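Local coordinates for protein purine nucleoside phosphorylase (Thermus thermophilus, PDB 6TK9) that probably catalyses the reversible phosphorolysis of purine nucleosides such as inosine and guanosine, releasing the free purine base and ribose 1-phosphate, at residues Phe191-Arg201 / Ala236-Glu246; Asn117-His128 / Leu227-Met235. All coordinates share one frame; numbering follows the deposited sequence.

Interaction 1 of 2, residues Phe191-Arg201 / Ala236-Glu246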
loop_
_atom_site.group_PDB
_atom_site.type_symbol
_atom_site.label_atom_id
_atom_site.label_comp_id
_atom_site.label_asym_id
_atom_site.label_seq_id
_atom_site.Cartn_x
_atom_site.Cartn_y
_atom_site.Cartn_z
ATOM N N PHE A 191 -2.992 -24.322 2.223
ATOM C CA PHE A 191 -2.360 -23.315 1.337
ATOM C C PHE A 191 -3.075 -21.972 1.586
ATOM O O PHE A 191 -4.153 -21.951 2.173
ATOM C CB PHE A 191 -2.348 -23.778 -0.127
ATOM C CG PHE A 191 -1.309 -24.821 -0.485
ATOM C CD1 PHE A 191 0.048 -24.540 -0.403
ATOM C CD2 PHE A 191 -1.689 -26.090 -0.928
ATOM C CE1 PHE A 191 0.994 -25.495 -0.754
ATOM C CE2 PHE A 191 -0.743 -27.048 -1.271
ATOM C CZ PHE A 191 0.597 -26.750 -1.174
ATOM N N ALA A 192 -2.446 -20.873 1.191
ATOM C CA ALA A 192 -2.958 -19.504 1.345
ATOM C C ALA A 192 -4.240 -19.344 0.522
ATOM O O ALA A 192 -4.300 -19.919 -0.567
ATOM C CB ALA A 192 -1.898 -18.542 0.890
ATOM N N SER A 193 -5.220 -18.585 1.039
ATOM C CA SER A 193 -6.359 -18.044 0.256
ATOM C C SER A 193 -5.797 -17.075 -0.787
ATOM O O SER A 193 -4.630 -16.621 -0.628
ATOM C CB SER A 193 -7.369 -17.342 1.117
ATOM O OG SER A 193 -6.914 -16.027 1.452
ATOM N N ARG A 194 -6.612 -16.741 -1.790
ATOM C CA ARG A 194 -6.287 -15.697 -2.785
ATOM C C ARG A 194 -5.896 -14.418 -2.028
ATOM O O ARG A 194 -4.793 -13.891 -2.287
ATOM C CB ARG A 194 -7.457 -15.507 -3.751
ATOM C CG ARG A 194 -7.667 -16.673 -4.707
ATOM C CD ARG A 194 -8.585 -16.271 -5.841
ATOM N NE ARG A 194 -9.047 -17.388 -6.653
ATOM C CZ ARG A 194 -8.393 -17.926 -7.678
ATOM N NH1 ARG A 194 -7.206 -17.471 -8.046
ATOM N NH2 ARG A 194 -8.930 -18.941 -8.328
ATOM N N ALA A 195 -6.722 -13.979 -1.077
ATOM C CA ALA A 195 -6.552 -12.710 -0.342
ATOM C C ALA A 195 -5.279 -12.763 0.502
ATOM O O ALA A 195 -4.584 -11.725 0.577
ATOM C CB ALA A 195 -7.763 -12.441 0.504
ATOM N N GLU A 196 -4.969 -13.925 1.096
ATOM C CA GLU A 196 -3.707 -14.119 1.852
ATOM C C GLU A 196 -2.520 -14.014 0.886
ATOM O O GLU A 196 -1.527 -13.352 1.256
ATOM C CB GLU A 196 -3.700 -15.450 2.593
ATOM C CG GLU A 196 -4.497 -15.431 3.879
ATOM C CD GLU A 196 -4.857 -16.813 4.415
ATOM O OE1 GLU A 196 -4.845 -17.773 3.598
ATOM O OE2 GLU A 196 -5.127 -16.935 5.652
ATOM N N LEU A 197 -2.593 -14.609 -0.311
ATOM C CA LEU A 197 -1.460 -14.505 -1.269
ATOM C C LEU A 197 -1.264 -13.027 -1.616
ATOM O O LEU A 197 -0.095 -12.553 -1.587
ATOM C CB LEU A 197 -1.715 -15.324 -2.532
ATOM C CG LEU A 197 -1.655 -16.848 -2.403
ATOM C CD1 LEU A 197 -2.002 -17.480 -3.749
ATOM C CD2 LEU A 197 -0.289 -17.324 -1.913
ATOM N N ARG A 198 -2.364 -12.323 -1.914
ATOM C CA ARG A 198 -2.328 -10.890 -2.290
ATOM C C ARG A 198 -1.706 -10.126 -1.130
ATOM O O ARG A 198 -0.791 -9.329 -1.380
ATOM C CB ARG A 198 -3.711 -10.330 -2.629
ATOM C CG ARG A 198 -3.635 -9.022 -3.406
ATOM C CD ARG A 198 -4.990 -8.441 -3.771
ATOM N NE ARG A 198 -4.897 -7.013 -4.076
ATOM C CZ ARG A 198 -5.792 -6.086 -3.730
ATOM N NH1 ARG A 198 -6.874 -6.410 -3.034
ATOM N NH2 ARG A 198 -5.589 -4.824 -4.070
ATOM N N LEU A 199 -2.167 -10.413 0.086
ATOM C CA LEU A 199 -1.703 -9.735 1.319
ATOM C C LEU A 199 -0.172 -9.889 1.415
ATOM O O LEU A 199 0.509 -8.854 1.636
ATOM C CB LEU A 199 -2.485 -10.327 2.496
ATOM C CG LEU A 199 -1.875 -10.216 3.893
ATOM C CD1 LEU A 199 -2.961 -10.411 4.946
ATOM C CD2 LEU A 199 -0.767 -11.225 4.099
ATOM N N LEU A 200 0.380 -11.080 1.152
ATOM C CA LEU A 200 1.839 -11.354 1.362
ATOM C C LEU A 200 2.674 -10.734 0.234
ATOM O O LEU A 200 3.789 -10.279 0.516
ATOM C CB LEU A 200 2.110 -12.859 1.448
ATOM C CG LEU A 200 1.529 -13.561 2.669
ATOM C CD1 LEU A 200 1.552 -15.065 2.476
ATOM C CD2 LEU A 200 2.274 -13.143 3.915
ATOM N N ARG A 201 2.175 -10.726 -0.998
ATOM C CA ARG A 201 2.881 -10.058 -2.123
ATOM C C ARG A 201 3.030 -8.563 -1.787
ATOM O O ARG A 201 4.153 -8.028 -1.919
ATOM C CB ARG A 201 2.152 -10.298 -3.450
ATOM C CG ARG A 201 3.026 -10.106 -4.684
ATOM C CD ARG A 201 2.303 -10.307 -6.013
ATOM N NE ARG A 201 1.034 -9.593 -5.984
ATOM C CZ ARG A 201 -0.080 -9.972 -6.592
ATOM N NH1 ARG A 201 -0.106 -11.066 -7.337
ATOM N NH2 ARG A 201 -1.169 -9.245 -6.446
ATOM N N ALA A 236 2.084 -18.997 -7.264
ATOM C CA ALA A 236 1.035 -18.604 -6.298
ATOM C C ALA A 236 0.654 -17.150 -6.583
ATOM O O ALA A 236 1.157 -16.227 -5.889
ATOM C CB ALA A 236 1.535 -18.813 -4.883
ATOM N N VAL A 237 -0.172 -16.952 -7.602
ATOM C CA VAL A 237 -0.670 -15.599 -7.971
ATOM C C VAL A 237 -2.196 -15.646 -8.040
ATOM O O VAL A 237 -2.792 -16.333 -8.862
ATOM C CB VAL A 237 0.036 -15.049 -9.232
ATOM C CG1 VAL A 237 0.901 -16.099 -9.920
ATOM C CG2 VAL A 237 -0.924 -14.371 -10.204
ATOM N N PRO A 238 -2.879 -14.911 -7.139
ATOM C CA PRO A 238 -4.324 -15.076 -6.949
ATOM C C PRO A 238 -5.246 -14.511 -8.042
ATOM O O PRO A 238 -6.439 -14.668 -7.923
ATOM C CB PRO A 238 -4.579 -14.290 -5.651
ATOM C CG PRO A 238 -3.493 -13.219 -5.630
ATOM C CD PRO A 238 -2.284 -13.894 -6.244
ATOM N N GLU A 239 -4.710 -13.874 -9.082
ATOM C CA GLU A 239 -5.561 -13.405 -10.209
ATOM C C GLU A 239 -5.301 -14.312 -11.422
ATOM O O GLU A 239 -5.348 -13.812 -12.552
ATOM C CB GLU A 239 -5.412 -11.889 -10.401
ATOM C CG GLU A 239 -4.040 -11.315 -10.096
ATOM C CD GLU A 239 -3.734 -10.825 -8.684
ATOM O OE1 GLU A 239 -4.242 -9.752 -8.264
ATOM O OE2 GLU A 239 -2.931 -11.493 -8.022
ATOM N N ARG A 240 -5.094 -15.609 -11.142
ATOM C CA ARG A 240 -4.909 -16.764 -12.069
ATOM C C ARG A 240 -5.663 -17.950 -11.441
ATOM O O ARG A 240 -5.541 -18.089 -10.208
ATOM C CB ARG A 240 -3.406 -17.054 -12.218
ATOM C CG ARG A 240 -2.791 -16.565 -13.523
ATOM C CD ARG A 240 -1.469 -15.818 -13.417
ATOM N NE ARG A 240 -0.272 -16.654 -13.435
ATOM C CZ ARG A 240 0.981 -16.219 -13.636
ATOM N NH1 ARG A 240 1.239 -14.933 -13.830
ATOM N NH2 ARG A 240 1.985 -17.078 -13.637
ATOM N N GLU A 241 -6.431 -18.754 -12.193
ATOM C CA GLU A 241 -7.182 -19.908 -11.601
ATOM C C GLU A 241 -6.186 -20.975 -11.118
ATOM O O GLU A 241 -5.027 -20.954 -11.569
ATOM C CB GLU A 241 -8.215 -20.513 -12.567
ATOM C CG GLU A 241 -7.636 -21.118 -13.842
ATOM C CD GLU A 241 -8.247 -22.446 -14.275
ATOM O OE1 GLU A 241 -8.421 -23.339 -13.404
ATOM O OE2 GLU A 241 -8.542 -22.592 -15.487
ATOM N N HIS A 242 -6.628 -21.869 -10.230
ATOM C CA HIS A 242 -5.894 -23.077 -9.746
ATOM C C HIS A 242 -4.575 -22.693 -9.055
ATOM O O HIS A 242 -3.698 -22.068 -9.697
ATOM C CB HIS A 242 -5.697 -24.118 -10.871
ATOM C CG HIS A 242 -6.508 -25.369 -10.699
ATOM N ND1 HIS A 242 -5.941 -26.579 -10.318
ATOM C CD2 HIS A 242 -7.832 -25.607 -10.845
ATOM C CE1 HIS A 242 -6.881 -27.505 -10.242
ATOM N NE2 HIS A 242 -8.050 -26.933 -10.559
ATOM N N HIS A 243 -4.491 -23.026 -7.762
ATOM C CA HIS A 243 -3.249 -23.203 -6.963
ATOM C C HIS A 243 -2.770 -24.638 -7.207
ATOM O O HIS A 243 -3.636 -25.517 -7.354
ATOM C CB HIS A 243 -3.527 -22.939 -5.465
ATOM C CG HIS A 243 -2.310 -22.801 -4.608
ATOM N ND1 HIS A 243 -2.098 -21.687 -3.813
ATOM C CD2 HIS A 243 -1.244 -23.608 -4.420
ATOM C CE1 HIS A 243 -0.954 -21.820 -3.171
ATOM N NE2 HIS A 243 -0.405 -22.985 -3.537
ATOM N N ALA A 244 -1.457 -24.864 -7.259
ATOM C CA ALA A 244 -0.836 -26.209 -7.307
ATOM C C ALA A 244 -1.334 -27.062 -6.129
ATOM O O ALA A 244 -1.626 -26.504 -5.051
ATOM C CB ALA A 244 0.667 -26.077 -7.285
ATOM N N THR A 245 -1.408 -28.379 -6.325
ATOM C CA THR A 245 -1.728 -29.376 -5.266
ATOM C C THR A 245 -0.401 -29.902 -4.687
ATOM O O THR A 245 0.656 -29.431 -5.163
ATOM C CB THR A 245 -2.698 -30.428 -5.826
ATOM O OG1 THR A 245 -3.681 -30.653 -4.816
ATOM C CG2 THR A 245 -2.049 -31.736 -6.233
ATOM N N GLU A 246 -0.448 -30.797 -3.683
ATOM C CA GLU A 246 0.739 -31.498 -3.102
ATOM C C GLU A 246 1.489 -32.240 -4.224
ATOM O O GLU A 246 2.725 -32.037 -4.348
ATOM C CB GLU A 246 0.312 -32.458 -1.982
ATOM C CG GLU A 246 1.456 -33.264 -1.368
ATOM C CD GLU A 246 1.047 -34.535 -0.635
ATOM O OE1 GLU A 246 -0.046 -34.553 -0.037
ATOM O OE2 GLU A 246 1.820 -35.512 -0.669
#
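A236 meets the helix first: its CB lies against both methyls of L197, 3.8 Å from CD2, a small methyl that lets the loop come close to the leucine. P238 follows and covers the first helical turn. Its CB is 3.4 Å from R194 O and its CD 4.0 Å from L197 CB, a compact ring that also suits the type I turn V237-R240.

That turn presents carbonyls to R194, whose chain runs extended from CG to NE past the proline. R194 NH1 donates to P238 O, bent at 136°, and more directly to R240 O at 2.8 Å; both oxygens are approached from above their carbonyl planes. E239, bent at chi2 (-91°), forms a salt bridge to R201, whose NH1 (2.9 Å) and, more loosely, NH2 meet OE2 from the same face of the carboxylate.

H243 closes the contact. Its flat imidazole can lie over the F191 ring, NE2 3.5 Å from CD1, and receive F191 CB on its own face in a CH-pi contact; the ring pair is oblique, neither stacked nor edge-to-face.

A neighbouring subunit adds E157, salt-bridged to R194, and F156, edge-to-face with H243. Helix 194-202, begun by the S193/E196 capping box, thus lies against the loop joining strand 225-235 to helix 246-255, and A192, L197 and A236 all touch I208 of strand 207-209.

Interaction 2 of 2, residues Asn117-His128 / Leu227-Met235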
loop_
_atom_site.group_PDB
_atom_site.type_symbol
_atom_site.label_atom_id
_atom_site.label_comp_id
_atom_site.label_asym_id
_atom_site.label_seq_id
_atom_site.Cartn_x
_atom_site.Cartn_y
_atom_site.Cartn_z
ATOM N N ASN A 117 5.794 -13.223 -6.711
ATOM C CA ASN A 117 6.318 -12.379 -7.823
ATOM C C ASN A 117 5.805 -12.935 -9.151
ATOM O O ASN A 117 6.180 -14.046 -9.519
ATOM C CB ASN A 117 7.846 -12.317 -7.809
ATOM C CG ASN A 117 8.393 -11.074 -8.478
ATOM O OD1 ASN A 117 8.163 -10.834 -9.661
ATOM N ND2 ASN A 117 9.125 -10.278 -7.718
ATOM N N PRO A 118 4.922 -12.211 -9.889
ATOM C CA PRO A 118 4.353 -12.722 -11.140
ATOM C C PRO A 118 5.399 -12.940 -12.252
ATOM O O PRO A 118 5.089 -13.640 -13.199
ATOM C CB PRO A 118 3.346 -11.636 -11.575
ATOM C CG PRO A 118 3.105 -10.811 -10.328
ATOM C CD PRO A 118 4.409 -10.868 -9.565
ATOM N N ARG A 119 6.583 -12.329 -12.112
ATOM C CA ARG A 119 7.689 -12.346 -13.105
ATOM C C ARG A 119 8.329 -13.736 -13.105
ATOM O O ARG A 119 8.631 -14.223 -14.205
ATOM C CB ARG A 119 8.714 -11.245 -12.803
ATOM C CG ARG A 119 8.113 -9.848 -12.684
ATOM C CD ARG A 119 8.795 -8.804 -13.548
ATOM N NE ARG A 119 7.882 -7.724 -13.915
ATOM C CZ ARG A 119 7.904 -6.483 -13.425
ATOM N NH1 ARG A 119 8.814 -6.117 -12.532
ATOM N NH2 ARG A 119 7.010 -5.604 -13.846
ATOM N N PHE A 120 8.475 -14.344 -11.920
ATOM C CA PHE A 120 8.985 -15.726 -11.677
ATOM C C PHE A 120 8.237 -16.750 -12.555
ATOM O O PHE A 120 7.131 -16.454 -13.043
ATOM C CB PHE A 120 8.779 -16.131 -10.210
ATOM C CG PHE A 120 9.620 -15.462 -9.144
ATOM C CD1 PHE A 120 10.357 -14.312 -9.387
ATOM C CD2 PHE A 120 9.620 -15.975 -7.855
ATOM C CE1 PHE A 120 11.105 -13.714 -8.381
ATOM C CE2 PHE A 120 10.371 -15.383 -6.850
ATOM C CZ PHE A 120 11.112 -14.250 -7.116
ATOM N N ARG A 121 8.820 -17.945 -12.719
ATOM C CA ARG A 121 8.259 -19.091 -13.495
ATOM C C ARG A 121 8.381 -20.373 -12.659
ATOM O O ARG A 121 9.448 -20.582 -12.026
ATOM C CB ARG A 121 8.976 -19.266 -14.847
ATOM C CG ARG A 121 10.503 -19.279 -14.775
ATOM C CD ARG A 121 11.236 -19.981 -15.916
ATOM N NE ARG A 121 11.047 -21.431 -15.897
ATOM C CZ ARG A 121 11.209 -22.242 -16.942
ATOM N NH1 ARG A 121 11.580 -21.762 -18.118
ATOM N NH2 ARG A 121 10.990 -23.540 -16.814
ATOM N N ALA A 122 7.334 -21.205 -12.668
ATOM C CA ALA A 122 7.382 -22.624 -12.240
ATOM C C ALA A 122 8.636 -23.279 -12.838
ATOM O O ALA A 122 8.919 -23.040 -14.050
ATOM C CB ALA A 122 6.129 -23.351 -12.671
ATOM N N GLY A 123 9.362 -24.057 -12.024
ATOM C CA GLY A 123 10.635 -24.700 -12.398
ATOM C C GLY A 123 11.862 -23.850 -12.067
ATOM O O GLY A 123 12.976 -24.418 -12.057
ATOM N N GLY A 124 11.702 -22.546 -11.808
ATOM C CA GLY A 124 12.836 -21.634 -11.574
ATOM C C GLY A 124 13.396 -21.773 -10.175
ATOM O O GLY A 124 12.806 -22.470 -9.361
ATOM N N ILE A 125 14.503 -21.099 -9.904
ATOM C CA ILE A 125 15.216 -21.144 -8.597
ATOM C C ILE A 125 15.353 -19.703 -8.072
ATOM O O ILE A 125 15.742 -18.792 -8.860
ATOM C CB ILE A 125 16.574 -21.842 -8.785
ATOM C CG1 ILE A 125 16.419 -23.276 -9.296
ATOM C CG2 ILE A 125 17.388 -21.781 -7.513
ATOM C CD1 ILE A 125 17.734 -23.971 -9.567
ATOM N N MET A 126 15.023 -19.500 -6.794
ATOM C CA MET A 126 15.032 -18.172 -6.138
ATOM C C MET A 126 16.066 -18.233 -5.028
ATOM O O MET A 126 15.888 -19.042 -4.119
ATOM C CB MET A 126 13.671 -17.772 -5.550
ATOM C CG MET A 126 13.651 -16.341 -4.996
ATOM S SD MET A 126 12.194 -15.957 -3.965
ATOM C CE MET A 126 12.805 -16.358 -2.332
ATOM N N LEU A 127 17.113 -17.430 -5.161
ATOM C CA LEU A 127 18.037 -17.086 -4.063
ATOM C C LEU A 127 17.269 -16.238 -3.046
ATOM O O LEU A 127 16.576 -15.304 -3.463
ATOM C CB LEU A 127 19.199 -16.306 -4.676
ATOM C CG LEU A 127 20.231 -15.757 -3.701
ATOM C CD1 LEU A 127 20.925 -16.890 -2.975
ATOM C CD2 LEU A 127 21.239 -14.885 -4.437
ATOM N N HIS A 128 17.373 -16.563 -1.763
ATOM C CA HIS A 128 16.757 -15.782 -0.662
ATOM C C HIS A 128 17.626 -14.549 -0.407
ATOM O O HIS A 128 18.837 -14.731 -0.164
ATOM C CB HIS A 128 16.635 -16.632 0.601
ATOM C CG HIS A 128 15.632 -17.732 0.519
ATOM N ND1 HIS A 128 15.110 -18.317 1.648
ATOM C CD2 HIS A 128 15.061 -18.351 -0.543
ATOM C CE1 HIS A 128 14.253 -19.257 1.285
ATOM N NE2 HIS A 128 14.198 -19.296 -0.060
ATOM N N LEU A 227 22.680 -19.575 3.471
ATOM C CA LEU A 227 22.248 -19.341 2.070
ATOM C C LEU A 227 20.925 -20.084 1.893
ATOM O O LEU A 227 20.862 -21.265 2.294
ATOM C CB LEU A 227 23.336 -19.856 1.118
ATOM C CG LEU A 227 23.159 -19.509 -0.356
ATOM C CD1 LEU A 227 24.409 -19.858 -1.135
ATOM C CD2 LEU A 227 21.977 -20.239 -0.951
ATOM N N GLY A 228 19.911 -19.399 1.358
ATOM C CA GLY A 228 18.549 -19.929 1.186
ATOM C C GLY A 228 18.213 -20.073 -0.286
ATOM O O GLY A 228 18.401 -19.104 -1.032
ATOM N N LEU A 229 17.746 -21.245 -0.701
ATOM C CA LEU A 229 17.320 -21.484 -2.090
ATOM C C LEU A 229 15.983 -22.200 -2.031
ATOM O O LEU A 229 15.826 -23.139 -1.229
ATOM C CB LEU A 229 18.337 -22.317 -2.877
ATOM C CG LEU A 229 19.780 -21.814 -2.890
ATOM C CD1 LEU A 229 20.664 -22.840 -3.589
ATOM C CD2 LEU A 229 19.909 -20.451 -3.564
ATOM N N SER A 230 15.059 -21.733 -2.861
ATOM C CA SER A 230 13.767 -22.386 -3.099
ATOM C C SER A 230 13.699 -22.720 -4.586
ATOM O O SER A 230 14.268 -21.964 -5.415
ATOM C CB SER A 230 12.653 -21.516 -2.629
ATOM O OG SER A 230 12.787 -21.306 -1.233
ATOM N N THR A 231 13.167 -23.902 -4.861
ATOM C CA THR A 231 12.599 -24.302 -6.157
ATOM C C THR A 231 11.214 -23.666 -6.196
ATOM O O THR A 231 10.402 -23.973 -5.315
ATOM C CB THR A 231 12.568 -25.828 -6.292
ATOM O OG1 THR A 231 13.915 -26.319 -6.336
ATOM C CG2 THR A 231 11.784 -26.249 -7.517
ATOM N N ILE A 232 10.983 -22.759 -7.135
ATOM C CA ILE A 232 9.636 -22.183 -7.349
ATOM C C ILE A 232 8.814 -23.254 -8.082
ATOM O O ILE A 232 8.765 -23.235 -9.308
ATOM C CB ILE A 232 9.739 -20.843 -8.092
ATOM C CG1 ILE A 232 10.639 -19.860 -7.339
ATOM C CG2 ILE A 232 8.356 -20.265 -8.353
ATOM C CD1 ILE A 232 10.134 -19.492 -5.980
ATOM N N THR A 233 8.232 -24.179 -7.320
ATOM C CA THR A 233 7.522 -25.388 -7.807
ATOM C C THR A 233 6.216 -25.002 -8.507
ATOM O O THR A 233 5.786 -25.737 -9.420
ATOM C CB THR A 233 7.269 -26.343 -6.637
ATOM O OG1 THR A 233 6.608 -25.583 -5.622
ATOM C CG2 THR A 233 8.542 -26.962 -6.100
ATOM N N ASP A 234 5.589 -23.907 -8.079
ATOM C CA ASP A 234 4.288 -23.424 -8.625
ATOM C C ASP A 234 4.318 -21.893 -8.640
ATOM O O ASP A 234 5.240 -21.300 -8.062
ATOM C CB ASP A 234 3.089 -23.995 -7.844
ATOM C CG ASP A 234 3.006 -23.613 -6.363
ATOM O OD1 ASP A 234 3.921 -23.997 -5.595
ATOM O OD2 ASP A 234 2.013 -22.949 -5.971
ATOM N N MET A 235 3.339 -21.283 -9.292
ATOM C CA MET A 235 3.148 -19.818 -9.288
ATOM C C MET A 235 1.881 -19.538 -8.465
ATOM O O MET A 235 0.771 -19.910 -8.893
ATOM C CB MET A 235 3.063 -19.276 -10.724
ATOM C CG MET A 235 4.430 -19.210 -11.434
ATOM S SD MET A 235 5.740 -18.372 -10.467
ATOM C CE MET A 235 5.041 -16.732 -10.314
#
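This is an antiparallel strand pairing, M126 and H128 against S230 and G228, within the central mixed sheet of the phosphorylase superfamily's alpha/beta fold. Strand 124-128 runs against 227-233 at 156°, the segment axes approaching to 4.7 Å. M126 and S230 form the hydrogen-bonded pair, with M126 N to S230 O at 2.9 Å and S230 N returning a bond to M126 O; H128 N donates to G228 O. I125/T231 and L127/L229 are non-hydrogen-bonded pairs.

The side chains of I125, L127, L229 and T231 share one face of the sheet. There L127 CD1 meets L229 CD2 at 3.7 Å; branched apolar side chains suit a face covered by helices 161-173 and 257-270. On the other face, I232 spreads its branches: CD1 touches M126 CB and F120 CD2, both at 4.0 Å, and CG2 lies near R121 O.

The strand is entered through the type II turn R121-G124. G123 has the positive phi (91°) that glycine adopts easily, and its N donates to I232 O. Beyond I232, M235 folds back, with chi2 and chi3 both near -60°; this brings SD to 3.8 Å from F120 CB and puts CE beside the carbonyls of N117 and F120. A flexible thioether can follow this uneven surface of backbone and the F120 CB.

At the far end, G228 lies against the face of the H128 imidazole, its CA 4.0 Å from the ring centroid, a place where a CB would clash. Y159 OH bonds H128 ND1, fixing the ring from its other nitrogen, and S111 OG bonds the S230 hydroxyl. Between these, H128 NE2 and S230 OG share a short hydrogen bond of 2.7 Å, with S230 OG at the ring edge.

In the fold
Interaction 2 uses strand 225-235 and interaction 1 the loop that leaves it, so M235 passes directly into A236. In sequence the segments alternate, 117-128, 191-201, 227-235, then 236-246. Their centres lie about 15 Å apart, on the same side of the chain's centre, with interaction 1 farther out, its centre about 22 Å from that of the chain against 14 Å. They touch where H243 NE2 comes near D234 OD2 and where R240 lies on M235. The chain leaves the sheet as a loop that packs on helix 194-202, and both face neighbouring subunits of the six-chain assembly.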